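Local coordinates for periplasmic molybdate-binding protein (PDB 1ATG) that binds molybdate and tungstate in the cleft between its two domains, probably as the periplasmic receptor that delivers the oxyanion to an ABC transporter, at residues A[5-10]-A[34-39]; A[55-60]-A[189-194]; A[71-76]-A[193-198]; A[79-84]-A[163-168]; A[108-113]-A[144-149]. One frame throughout, in Å; residues are numbered along the deposited sequence. Where two conformers were deposited one is given.

Contact 1: A[5-10]-A[34-39]; sequences VTATNF and GSSGPV. With WO4 (tungstate(VI)ion), chain B.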
# COMPACT_ATOMS: atom_id res chain seq x y z
N VAL A 5 3.65 12.62 1.56
CA VAL A 5 3.18 11.61 2.51
C VAL A 5 2.58 10.45 1.73
O VAL A 5 1.86 10.63 0.75
CB VAL A 5 2.18 12.20 3.52
CG1 VAL A 5 0.92 12.69 2.84
CG2 VAL A 5 1.87 11.19 4.63
N THR A 6 2.92 9.24 2.17
CA THR A 6 2.45 8.05 1.49
C THR A 6 1.83 7.03 2.43
O THR A 6 2.28 6.81 3.55
CB THR A 6 3.58 7.40 0.69
OG1 THR A 6 3.07 6.28 -0.06
CG2 THR A 6 4.72 6.87 1.56
N ALA A 7 0.83 6.34 1.91
CA ALA A 7 0.32 5.10 2.51
C ALA A 7 1.54 4.20 2.67
O ALA A 7 2.41 4.12 1.78
CB ALA A 7 -0.71 4.49 1.58
N THR A 8 1.57 3.43 3.76
CA THR A 8 2.74 2.64 4.07
C THR A 8 3.10 1.60 3.02
O THR A 8 4.30 1.35 2.89
CB THR A 8 2.67 1.91 5.43
OG1 THR A 8 1.71 0.86 5.41
CG2 THR A 8 2.37 2.86 6.57
N ASN A 9 2.17 1.03 2.28
CA ASN A 9 2.56 0.04 1.29
C ASN A 9 3.62 0.55 0.32
O ASN A 9 4.42 -0.25 -0.19
CB ASN A 9 1.36 -0.42 0.46
CG ASN A 9 0.95 0.54 -0.63
OD1 ASN A 9 1.35 0.46 -1.81
ND2 ASN A 9 0.13 1.53 -0.23
N PHE A 10 3.54 1.84 -0.02
CA PHE A 10 4.31 2.44 -1.09
C PHE A 10 5.59 3.09 -0.62
O PHE A 10 6.33 3.67 -1.43
CB PHE A 10 3.41 3.47 -1.80
CG PHE A 10 3.82 3.91 -3.18
CD1 PHE A 10 3.95 3.00 -4.21
CD2 PHE A 10 4.07 5.25 -3.43
CE1 PHE A 10 4.30 3.44 -5.49
CE2 PHE A 10 4.44 5.68 -4.70
CZ PHE A 10 4.56 4.76 -5.71
N GLY A 34 2.15 6.65 6.61
CA GLY A 34 1.21 6.15 7.61
C GLY A 34 0.10 5.43 6.86
O GLY A 34 0.17 5.34 5.62
N SER A 35 -0.87 4.85 7.55
CA SER A 35 -2.00 4.21 6.91
C SER A 35 -2.81 5.28 6.19
O SER A 35 -2.86 6.44 6.66
CB SER A 35 -2.86 3.49 7.94
OG SER A 35 -2.21 2.29 8.32
N SER A 36 -3.52 4.89 5.15
CA SER A 36 -4.26 5.84 4.34
C SER A 36 -5.30 6.63 5.12
O SER A 36 -5.43 7.85 4.95
CB SER A 36 -4.95 5.12 3.18
OG SER A 36 -3.97 4.57 2.30
N GLY A 37 -6.04 5.98 6.01
CA GLY A 37 -7.08 6.62 6.81
C GLY A 37 -6.51 7.74 7.67
O GLY A 37 -6.92 8.91 7.57
N PRO A 38 -5.58 7.42 8.55
CA PRO A 38 -4.97 8.42 9.42
C PRO A 38 -4.30 9.53 8.63
O PRO A 38 -4.37 10.71 9.05
CB PRO A 38 -3.99 7.66 10.30
CG PRO A 38 -4.34 6.23 10.15
CD PRO A 38 -5.13 6.06 8.89
N VAL A 39 -3.64 9.22 7.51
CA VAL A 39 -3.03 10.29 6.71
C VAL A 39 -4.10 11.21 6.16
O VAL A 39 -3.92 12.45 6.22
CB VAL A 39 -2.13 9.72 5.61
CG1 VAL A 39 -1.65 10.83 4.67
CG2 VAL A 39 -0.93 9.01 6.20
W WO4 B . -1.87 1.04 3.70
O1 WO4 B . -1.02 0.75 5.24
O2 WO4 B . -0.75 1.16 2.39
O3 WO4 B . -3.00 -0.26 3.34
O4 WO4 B . -2.80 2.55 3.77

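Contact 2: A[55-60]-A[189-194]; sequences ADEKSP and PIVQQA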
# COMPACT_ATOMS: atom_id res chain seq x y z
N ALA A 55 -3.47 4.45 -0.55
CA ALA A 55 -3.57 3.08 -1.02
C ALA A 55 -4.97 2.81 -1.58
O ALA A 55 -5.25 1.67 -1.93
CB ALA A 55 -3.29 2.09 0.11
N ASP A 56 -5.81 3.83 -1.71
CA ASP A 56 -7.14 3.67 -2.27
C ASP A 56 -7.49 4.92 -3.10
O ASP A 56 -6.70 5.82 -3.32
CB ASP A 56 -8.19 3.44 -1.19
CG ASP A 56 -8.45 4.58 -0.24
OD1 ASP A 56 -7.97 5.72 -0.42
OD2 ASP A 56 -9.15 4.31 0.79
N GLU A 57 -8.72 4.91 -3.60
CA GLU A 57 -9.32 6.00 -4.33
C GLU A 57 -10.19 6.83 -3.38
O GLU A 57 -10.30 8.05 -3.53
CB GLU A 57 -10.24 5.51 -5.45
CG GLU A 57 -9.63 4.53 -6.42
CD GLU A 57 -10.45 4.43 -7.70
OE1 GLU A 57 -10.25 5.31 -8.56
OE2 GLU A 57 -11.27 3.50 -7.80
N LYS A 58 -10.80 6.19 -2.38
CA LYS A 58 -11.71 6.86 -1.47
C LYS A 58 -11.12 8.07 -0.78
O LYS A 58 -11.78 9.14 -0.80
CB LYS A 58 -12.22 5.86 -0.42
CG LYS A 58 -13.20 6.43 0.60
CD LYS A 58 -13.50 5.43 1.70
CE LYS A 58 -12.40 5.39 2.74
NZ LYS A 58 -12.75 4.48 3.88
N SER A 59 -9.94 7.98 -0.17
CA SER A 59 -9.40 9.13 0.55
C SER A 59 -9.10 10.28 -0.39
O SER A 59 -9.60 11.39 -0.15
CB SER A 59 -8.27 8.78 1.49
OG SER A 59 -8.83 8.19 2.68
N PRO A 60 -8.38 10.09 -1.49
CA PRO A 60 -8.17 11.15 -2.47
C PRO A 60 -9.48 11.72 -2.97
O PRO A 60 -9.60 12.95 -3.13
CB PRO A 60 -7.37 10.46 -3.57
CG PRO A 60 -6.58 9.44 -2.80
CD PRO A 60 -7.61 8.87 -1.83
N PRO A 189 -9.95 -4.67 -6.44
CA PRO A 189 -8.62 -4.19 -6.79
C PRO A 189 -8.17 -3.01 -5.97
O PRO A 189 -8.90 -2.07 -5.63
CB PRO A 189 -8.71 -3.92 -8.28
CG PRO A 189 -9.75 -4.88 -8.75
CD PRO A 189 -10.77 -4.93 -7.64
N ILE A 190 -6.88 -3.02 -5.64
CA ILE A 190 -6.28 -1.99 -4.79
C ILE A 190 -5.78 -0.87 -5.68
O ILE A 190 -4.60 -0.76 -6.03
CB ILE A 190 -5.18 -2.62 -3.93
CG1 ILE A 190 -5.72 -3.79 -3.08
CG2 ILE A 190 -4.55 -1.58 -3.01
CD1 ILE A 190 -4.64 -4.63 -2.45
N VAL A 191 -6.71 -0.01 -6.09
CA VAL A 191 -6.46 1.10 -6.99
C VAL A 191 -5.98 2.30 -6.20
O VAL A 191 -6.72 2.80 -5.35
CB VAL A 191 -7.73 1.39 -7.82
CG1 VAL A 191 -7.47 2.60 -8.70
CG2 VAL A 191 -8.09 0.16 -8.64
N GLN A 192 -4.73 2.70 -6.40
CA GLN A 192 -4.11 3.70 -5.54
C GLN A 192 -4.03 5.05 -6.22
O GLN A 192 -3.46 5.17 -7.31
CB GLN A 192 -2.70 3.20 -5.14
CG GLN A 192 -2.75 1.76 -4.62
CD GLN A 192 -1.49 1.17 -4.05
OE1 GLN A 192 -1.41 -0.05 -3.92
NE2 GLN A 192 -0.51 1.96 -3.64
N GLN A 193 -4.62 6.05 -5.56
CA GLN A 193 -4.65 7.39 -6.15
C GLN A 193 -3.86 8.38 -5.32
O GLN A 193 -3.63 8.21 -4.12
CB GLN A 193 -6.08 7.88 -6.32
CG GLN A 193 -6.86 7.05 -7.33
CD GLN A 193 -8.00 7.85 -7.93
OE1 GLN A 193 -8.75 8.49 -7.19
NE2 GLN A 193 -8.10 7.85 -9.26
N ALA A 194 -3.38 9.41 -6.02
CA ALA A 194 -2.60 10.47 -5.44
C ALA A 194 -3.25 11.82 -5.75
O ALA A 194 -3.99 11.95 -6.72
CB ALA A 194 -1.18 10.47 -5.99
O HOH W 1 -9.01 1.67 -4.36

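Contact 3: A[71-76]-A[193-198]; sequences PGSRFT and QAVITK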
# COMPACT_ATOMS: atom_id res chain seq x y z
N PRO A 71 -7.77 20.83 -7.43
CA PRO A 71 -8.65 20.34 -8.48
C PRO A 71 -7.86 19.88 -9.70
O PRO A 71 -6.87 20.51 -10.07
CB PRO A 71 -9.55 21.53 -8.79
CG PRO A 71 -9.53 22.35 -7.54
CD PRO A 71 -8.15 22.19 -6.96
N GLY A 72 -8.23 18.73 -10.26
CA GLY A 72 -7.57 18.19 -11.43
C GLY A 72 -6.28 17.42 -11.18
O GLY A 72 -5.70 16.89 -12.13
N SER A 73 -5.81 17.32 -9.94
CA SER A 73 -4.56 16.64 -9.66
C SER A 73 -4.72 15.16 -9.32
O SER A 73 -3.70 14.45 -9.32
CB SER A 73 -3.82 17.29 -8.48
OG SER A 73 -4.49 17.07 -7.25
N ARG A 74 -5.92 14.70 -9.06
CA ARG A 74 -6.11 13.30 -8.68
C ARG A 74 -5.91 12.32 -9.83
O ARG A 74 -6.49 12.49 -10.91
CB ARG A 74 -7.53 13.16 -8.13
CG ARG A 74 -7.76 11.78 -7.51
CD ARG A 74 -8.97 11.85 -6.58
NE ARG A 74 -10.13 12.38 -7.30
CZ ARG A 74 -10.89 11.62 -8.08
NH1 ARG A 74 -10.65 10.33 -8.25
NH2 ARG A 74 -11.93 12.16 -8.71
N PHE A 75 -5.13 11.26 -9.60
CA PHE A 75 -4.92 10.25 -10.61
C PHE A 75 -4.49 8.93 -9.97
O PHE A 75 -4.05 8.89 -8.82
CB PHE A 75 -3.91 10.71 -11.66
CG PHE A 75 -2.47 10.60 -11.25
CD1 PHE A 75 -1.90 11.51 -10.38
CD2 PHE A 75 -1.65 9.60 -11.76
CE1 PHE A 75 -0.57 11.41 -10.02
CE2 PHE A 75 -0.33 9.48 -11.40
CZ PHE A 75 0.22 10.39 -10.54
N THR A 76 -4.69 7.87 -10.73
CA THR A 76 -4.25 6.54 -10.30
C THR A 76 -2.79 6.36 -10.62
O THR A 76 -2.43 6.29 -11.81
CB THR A 76 -5.09 5.44 -10.97
OG1 THR A 76 -6.44 5.67 -10.55
CG2 THR A 76 -4.64 4.06 -10.56
N GLN A 193 -4.62 6.05 -5.56
CA GLN A 193 -4.65 7.39 -6.15
C GLN A 193 -3.86 8.38 -5.32
O GLN A 193 -3.63 8.21 -4.12
CB GLN A 193 -6.08 7.88 -6.32
CG GLN A 193 -6.86 7.05 -7.33
CD GLN A 193 -8.00 7.85 -7.93
OE1 GLN A 193 -8.75 8.49 -7.19
NE2 GLN A 193 -8.10 7.85 -9.26
N ALA A 194 -3.38 9.41 -6.02
CA ALA A 194 -2.60 10.47 -5.44
C ALA A 194 -3.25 11.82 -5.75
O ALA A 194 -3.99 11.95 -6.72
CB ALA A 194 -1.18 10.47 -5.99
N VAL A 195 -2.99 12.77 -4.86
CA VAL A 195 -3.49 14.12 -5.07
C VAL A 195 -2.41 15.10 -4.60
O VAL A 195 -1.54 14.82 -3.78
CB VAL A 195 -4.77 14.49 -4.30
CG1 VAL A 195 -6.01 13.84 -4.88
CG2 VAL A 195 -4.64 14.17 -2.82
N ILE A 196 -2.52 16.32 -5.14
CA ILE A 196 -1.76 17.45 -4.64
C ILE A 196 -2.66 18.12 -3.58
O ILE A 196 -3.87 18.19 -3.78
CB ILE A 196 -1.39 18.48 -5.72
CG1 ILE A 196 -0.40 17.86 -6.71
CG2 ILE A 196 -0.81 19.75 -5.11
CD1 ILE A 196 -0.07 18.76 -7.89
N THR A 197 -2.06 18.49 -2.47
CA THR A 197 -2.83 19.16 -1.40
C THR A 197 -3.04 20.61 -1.83
O THR A 197 -2.05 21.29 -2.09
CB THR A 197 -2.10 19.01 -0.07
OG1 THR A 197 -1.98 17.61 0.29
CG2 THR A 197 -2.85 19.71 1.06
N LYS A 198 -4.28 21.07 -1.91
CA LYS A 198 -4.60 22.41 -2.40
C LYS A 198 -3.83 23.56 -1.79
O LYS A 198 -3.45 24.51 -2.49
CB LYS A 198 -6.11 22.67 -2.25
CG LYS A 198 -6.64 23.84 -3.06
CD LYS A 198 -8.16 23.75 -3.16
CE LYS A 198 -8.79 25.06 -3.61
NZ LYS A 198 -10.28 24.96 -3.63

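Contact 4: A[79-84]-A[163-168]; sequences IGKLVL and VALAQI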
# COMPACT_ATOMS: atom_id res chain seq x y z
N ILE A 79 -1.57 0.29 -9.12
CA ILE A 79 -2.58 -0.67 -8.67
C ILE A 79 -1.79 -1.77 -7.97
O ILE A 79 -0.88 -2.39 -8.54
CB ILE A 79 -3.43 -1.23 -9.81
CG1 ILE A 79 -4.20 -0.11 -10.53
CG2 ILE A 79 -4.45 -2.24 -9.30
CD1 ILE A 79 -4.03 -0.09 -12.02
N GLY A 80 -2.10 -1.99 -6.69
CA GLY A 80 -1.35 -2.92 -5.87
C GLY A 80 -1.70 -4.36 -6.15
O GLY A 80 -2.58 -4.70 -6.96
N LYS A 81 -0.98 -5.24 -5.47
CA LYS A 81 -1.22 -6.67 -5.56
C LYS A 81 -1.11 -7.24 -4.15
O LYS A 81 -0.04 -7.20 -3.54
CB LYS A 81 -0.18 -7.31 -6.48
CG LYS A 81 -0.42 -8.77 -6.83
CD LYS A 81 0.33 -9.16 -8.09
CE LYS A 81 -0.02 -10.58 -8.50
NZ LYS A 81 0.46 -10.89 -9.88
N LEU A 82 -2.21 -7.77 -3.67
CA LEU A 82 -2.25 -8.36 -2.34
C LEU A 82 -1.54 -9.70 -2.34
O LEU A 82 -1.67 -10.52 -3.27
CB LEU A 82 -3.71 -8.59 -1.96
CG LEU A 82 -3.96 -9.16 -0.57
CD1 LEU A 82 -3.58 -8.19 0.54
CD2 LEU A 82 -5.43 -9.53 -0.45
N VAL A 83 -0.81 -9.99 -1.25
CA VAL A 83 -0.13 -11.26 -1.12
C VAL A 83 -0.32 -11.84 0.28
O VAL A 83 -0.22 -11.08 1.27
CB VAL A 83 1.40 -11.16 -1.36
CG1 VAL A 83 1.96 -12.55 -1.64
CG2 VAL A 83 1.80 -10.22 -2.47
N LEU A 84 -0.62 -13.11 0.36
CA LEU A 84 -0.55 -13.83 1.63
C LEU A 84 0.90 -14.33 1.74
O LEU A 84 1.40 -15.01 0.82
CB LEU A 84 -1.50 -15.02 1.63
CG LEU A 84 -1.41 -15.89 2.90
CD1 LEU A 84 -1.89 -15.13 4.12
CD2 LEU A 84 -2.21 -17.16 2.71
N VAL A 163 0.09 -8.75 2.97
CA VAL A 163 1.01 -7.66 2.71
C VAL A 163 0.93 -7.20 1.26
O VAL A 163 0.19 -7.77 0.45
CB VAL A 163 2.46 -8.08 3.06
CG1 VAL A 163 2.60 -8.55 4.51
CG2 VAL A 163 2.96 -9.17 2.12
N ALA A 164 1.67 -6.16 0.94
CA ALA A 164 1.77 -5.66 -0.43
C ALA A 164 2.92 -6.37 -1.12
O ALA A 164 4.00 -6.56 -0.57
CB ALA A 164 2.02 -4.16 -0.41
N LEU A 165 2.76 -6.66 -2.41
CA LEU A 165 3.85 -7.30 -3.16
C LEU A 165 5.11 -6.48 -3.12
O LEU A 165 6.22 -7.00 -2.98
CB LEU A 165 3.39 -7.55 -4.60
CG LEU A 165 4.45 -8.14 -5.54
CD1 LEU A 165 5.03 -9.44 -5.01
CD2 LEU A 165 3.85 -8.38 -6.93
N ALA A 166 5.02 -5.15 -3.22
CA ALA A 166 6.18 -4.28 -3.21
C ALA A 166 7.04 -4.48 -1.98
O ALA A 166 8.25 -4.26 -2.03
CB ALA A 166 5.74 -2.82 -3.27
N GLN A 167 6.46 -4.85 -0.84
CA GLN A 167 7.21 -5.01 0.39
C GLN A 167 8.05 -6.27 0.43
O GLN A 167 8.93 -6.39 1.31
CB GLN A 167 6.23 -5.04 1.58
CG GLN A 167 5.48 -3.74 1.76
CD GLN A 167 4.39 -3.93 2.81
OE1 GLN A 167 3.58 -4.84 2.71
NE2 GLN A 167 4.37 -3.06 3.82
N ILE A 168 7.80 -7.24 -0.44
CA ILE A 168 8.50 -8.52 -0.37
C ILE A 168 9.21 -8.91 -1.64
O ILE A 168 10.08 -9.81 -1.59
CB ILE A 168 7.55 -9.65 0.07
CG1 ILE A 168 6.42 -9.90 -0.93
CG2 ILE A 168 7.00 -9.38 1.47
CD1 ILE A 168 5.48 -11.02 -0.52
O HOH W 2 1.24 -4.22 -3.89

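Contact 5: A[108-113]-A[144-149]; sequences AISNPQ and NSVGQA. With WO4 (tungstate(VI)ion), chain B; SO4 (sulfate ion), chain D.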
# COMPACT_ATOMS: atom_id res chain seq x y z
N ALA A 108 -1.35 -11.61 10.46
CA ALA A 108 -1.32 -10.16 10.57
C ALA A 108 -2.13 -9.54 9.45
O ALA A 108 -1.82 -9.75 8.26
CB ALA A 108 0.11 -9.65 10.56
N ILE A 109 -3.19 -8.81 9.80
CA ILE A 109 -4.02 -8.15 8.79
C ILE A 109 -4.15 -6.71 9.22
O ILE A 109 -4.57 -6.42 10.36
CB ILE A 109 -5.40 -8.78 8.61
CG1 ILE A 109 -5.24 -10.29 8.36
CG2 ILE A 109 -6.16 -8.08 7.49
CD1 ILE A 109 -6.51 -11.04 8.03
N SER A 110 -3.80 -5.77 8.35
CA SER A 110 -3.92 -4.36 8.74
C SER A 110 -5.40 -4.04 8.93
O SER A 110 -6.31 -4.62 8.34
CB SER A 110 -3.20 -3.43 7.79
OG SER A 110 -3.59 -3.55 6.45
N ASN A 111 -5.65 -3.07 9.81
CA ASN A 111 -7.01 -2.66 10.17
C ASN A 111 -7.78 -2.25 8.94
O ASN A 111 -7.40 -1.23 8.34
CB ASN A 111 -6.83 -1.51 11.17
CG ASN A 111 -8.13 -0.94 11.68
OD1 ASN A 111 -9.18 -1.18 11.11
ND2 ASN A 111 -8.04 -0.20 12.79
N PRO A 112 -8.85 -2.92 8.58
CA PRO A 112 -9.54 -2.65 7.33
C PRO A 112 -10.26 -1.33 7.29
O PRO A 112 -10.55 -0.83 6.19
CB PRO A 112 -10.45 -3.85 7.14
CG PRO A 112 -10.74 -4.29 8.54
CD PRO A 112 -9.40 -4.13 9.24
N GLN A 113 -10.51 -0.72 8.45
CA GLN A 113 -11.16 0.59 8.48
C GLN A 113 -10.20 1.69 8.05
O GLN A 113 -10.67 2.77 7.64
CB GLN A 113 -11.65 0.89 9.90
CG GLN A 113 -12.67 -0.13 10.40
CD GLN A 113 -13.99 -0.04 9.67
OE1 GLN A 113 -14.48 1.06 9.41
NE2 GLN A 113 -14.56 -1.18 9.32
N ASN A 144 -1.67 -1.77 12.51
CA ASN A 144 -2.18 -0.42 12.27
C ASN A 144 -1.85 0.11 10.88
O ASN A 144 -2.27 1.22 10.57
CB ASN A 144 -1.73 0.55 13.37
CG ASN A 144 -0.25 0.80 13.37
OD1 ASN A 144 0.50 0.40 12.48
ND2 ASN A 144 0.19 1.52 14.41
N SER A 145 -1.20 -0.69 10.06
CA SER A 145 -0.84 -0.32 8.69
C SER A 145 -0.33 -1.60 8.02
O SER A 145 0.03 -2.55 8.72
CB SER A 145 0.25 0.74 8.67
OG SER A 145 1.49 0.17 9.02
N VAL A 146 -0.24 -1.57 6.67
CA VAL A 146 0.36 -2.74 6.03
C VAL A 146 1.86 -2.76 6.26
O VAL A 146 2.49 -3.83 6.23
CB VAL A 146 -0.05 -2.88 4.56
CG1 VAL A 146 0.68 -1.93 3.64
CG2 VAL A 146 0.16 -4.32 4.08
N GLY A 147 2.48 -1.62 6.53
CA GLY A 147 3.87 -1.58 6.97
C GLY A 147 4.05 -2.42 8.23
O GLY A 147 4.95 -3.25 8.34
N GLN A 148 3.15 -2.25 9.20
CA GLN A 148 3.22 -3.05 10.43
C GLN A 148 2.87 -4.51 10.17
O GLN A 148 3.54 -5.39 10.71
CB GLN A 148 2.35 -2.44 11.52
CG GLN A 148 2.38 -3.25 12.81
CD GLN A 148 1.69 -2.52 13.95
OE1 GLN A 148 0.47 -2.54 14.12
NE2 GLN A 148 2.50 -1.84 14.77
N ALA A 149 1.88 -4.82 9.31
CA ALA A 149 1.58 -6.21 9.00
C ALA A 149 2.82 -6.89 8.40
O ALA A 149 3.14 -8.02 8.75
CB ALA A 149 0.40 -6.29 8.05
W WO4 B . -1.87 1.04 3.70
O1 WO4 B . -1.02 0.75 5.24
O2 WO4 B . -0.75 1.16 2.39
O3 WO4 B . -3.00 -0.26 3.34
O4 WO4 B . -2.80 2.55 3.77
S SO4 D . 6.24 -2.38 13.64
O1 SO4 D . 7.71 -2.12 13.83
O2 SO4 D . 6.03 -3.86 13.56
O3 SO4 D . 5.79 -1.73 12.36
O4 SO4 D . 5.47 -1.82 14.79

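Contact 1: A[5-10]-A[34-39]
G34 meets T6 and A7 where parallel strands 2-7 and 29-34 end side by side, the two strands of a beta-alpha-beta crossover in a periplasmic binding-protein domain, and the turns beyond them build one wall of the anion pocket. G34 N donates to T6 O at 3.1 Å. Its lack of a side chain suits the spot, because CG2 of V39 presses in just where one would begin, while CG2 of T8 lies 3.4 Å from G34 C. S35 then takes the N-cap position of helix 36-44 without a side-chain capping bond; its OG turns instead to N144 O in the other domain. S36, the first helical residue, grips the tungstate twice: its backbone N and its OG each lie 2.8 Å from O4. The side chain turns OG beside its own N (chi1 -65°), which allows both donors to converge on that oxygen; OG also accepts from A55 N. Across from it, the small CB of A7 fits close against S36 OG at 3.3 Å. The facing turn supplies three more donors, and V146 N and Y117 N complete the shell. T8 OG1 gives its hydrogen to O1 at 2.7 Å and receives one from G147 N, and N9 brings both backbone N and ND2 to O2, the latter at 2.8 Å. All these donors are uncharged, although the start of helix 36-44 may add some positive polarisation. One turn into the helix, V39 packs away from the anion: its CG1 and CG2 of V5 approach tip to tip, 3.5 Å apart.

Contact 2: A[55-60]-A[189-194]
D56 and Q193 are joined by the sole direct hydrogen bond between 55-60 and 189-194: Q193 N donates to D56 O at 3.1 Å, approaching from 51° above the carbonyl plane rather than along a lone pair. A water makes a second, softer link. It donates to V191 O at 2.7 Å and accepts weakly from E57 N, while D56 CA sends a C-H toward the same V191 O. The D56 carboxylate serves its own chain: OD1 takes the N-H of S59, three residues on, at 3.0 Å, and also binds S54 OG, so that an aspartate is well suited to capping the start of helix 58-65.

Van der Waals contacts lie on both flanks. The E57 side chain crosses that of V191 at a slant, its carboxylate carbon CD 3.6 Å from V191 CG1. The carboxylate stands perpendicular to the Q193 amide, with OE1 badly angled for a hydrogen bond to NE2; the amide oxygen and nitrogen are taken by R74 and T76. P60, a rigid residue common in the first turn of helices, sets CG 3.5 Å from Q193 O. At the other end CG2 of I190 covers A55 O at 3.5 Å, and CG of Q192 lies alongside it. The Q192 amide is engaged by Y117, Y77 and N9. Strand 191-196 thus backs the loop that brings A55, a small residue, to the interdomain oxyanion pocket of this binding-protein fold.

Contact 3: A[71-76]-A[193-198]
R74 sends its side chain off opposite its backbone N (chi1 -171°) and then bends about the CG-CD bond (chi3 54°), a fold that turns NH1 back onto the amide of Q193. The contact joins strand 191-196 to the antiparallel strand 75-86 and the residues leading into it, in the mixed sheet of this two-domain binding protein. NH1 donates to Q193 OE1 at 2.8 Å, on a lone pair of the amide oxygen and with that oxygen in the guanidinium plane. The other half of the amide is used too: NE2 gives a hydrogen to T76 OG1 at 3.0 Å. A glutamine, with an acceptor and a donor side by side, is well matched to an arginine and a threonine two residues apart on the adjacent segment, and each bond limits rotation of the group. R74 has a further duty, a salt bridge from NE to D64, while its CB lies alongside V195 CG1 at 3.7 Å.

Between these side chains the backbones of F75 and A194 form an antiparallel hydrogen-bonded pair, with A194 N reaching F75 O at 2.9 Å. F75 and A194 point to the face away from Q193, where M210 of helix 203-212 lies over both. Past the regular pairing, S73 takes over with its side chain: I196 N donates to S73 OG at 3.0 Å, nearly straight (168°), and the same OG is bonded to L70 O.

Contact 4: A[79-84]-A[163-168]
V83 and V163 face each other as an antiparallel hydrogen-bonded pair, and the tight end of the contact is built round them. They join strand 75-86 to strand 160-164, which on its other side runs parallel to 107-110 in the mixed sheet. V163 N reaches V83 O at 2.9 Å and V83 N returns the bond to V163 O at 3.0 Å. Each branch of V83 then has its own neighbour. CG1, anti to the backbone N (chi1 -162°), meets CD1 of I168 tip to tip at 4.0 Å; CG2 lies over L165, 3.6 Å from its CA. A beta-branched residue suits this place because its two methyls diverge, one to I168 and one to L165. The turn that follows strand 160-164 is tied down by Q167, whose OE1 accepts from A164 N at 2.9 Å and whose NE2 donates to V146 O.

At the other end the ladder frays toward solvent. L165 N still donates to K81 O, at 3.1 Å, but a water intrudes beside it, accepting from K81 N at 2.9 Å and only weakly from L165 N. The chemistry thus divides: apolar branches and paired amides hold the buried valines, whereas at exposed K81 water shares the polar backbone and a lysine suits the surface, its charge making a cation-pi contact with the F181 ring.

Contact 5: A[108-113]-A[144-149]
The second domain's share of the tungstate pocket is built here, where S110 at the end of strand 107-110 supports S145 and V146 at the start of helix 146-154. Strand 107-110 pairs in parallel with 140-143, which leads into that helix, so the contact joins a strand to the helix N terminus beside it; backbone N-H groups at such helix starts commonly bind anions in alpha/beta folds. Small residues let the two come close. S110 CB lies 3.4 Å from S145 C, and A108 CB faces A149, 4.2 Å from its CB and 3.9 Å from its O. No hydrogen bond crosses between the segments; contact is by van der Waals packing alone.

The helix start is also held by bonds of its own. S145 is the N-cap: with OG held between its backbone N and carbonyl carbon (chi1 74°), it accepts from Q148 N at 2.9 Å. Q148 returns along its extended chain to take N144 N on OE1 at 2.8 Å, while its NE2 binds a sulfate that probably comes from the crystallisation liquor. The helix start may lend the pocket some positive polarisation, and V146 makes use of the position: its N-H points almost straight (174°) at tungstate O1, 2.8 Å away.

In the fold
From the N terminus, contact 1 closes first, a short loop through helix 11-25 and strand 29-34, complete before any other opens. Contacts 2, 3 and 4 then open in turn at 55-60, 71-76 and 79-84. Contact 5 opens and closes within all three, its loop lying between strand 107-110 and the start of helix 146-154. Contact 4 closes next, at 163-168, and contacts 2 and 3 close last, ending on the same stretch of strand 191-196. Contacts 1 and 5 face each other across the tungstate, one in each domain; contacts 3 and 4 share strand 75-86, which links the two sides, and contact 2 ties the pocket loop at 55 to strand 191-196, the neighbour of 75-86.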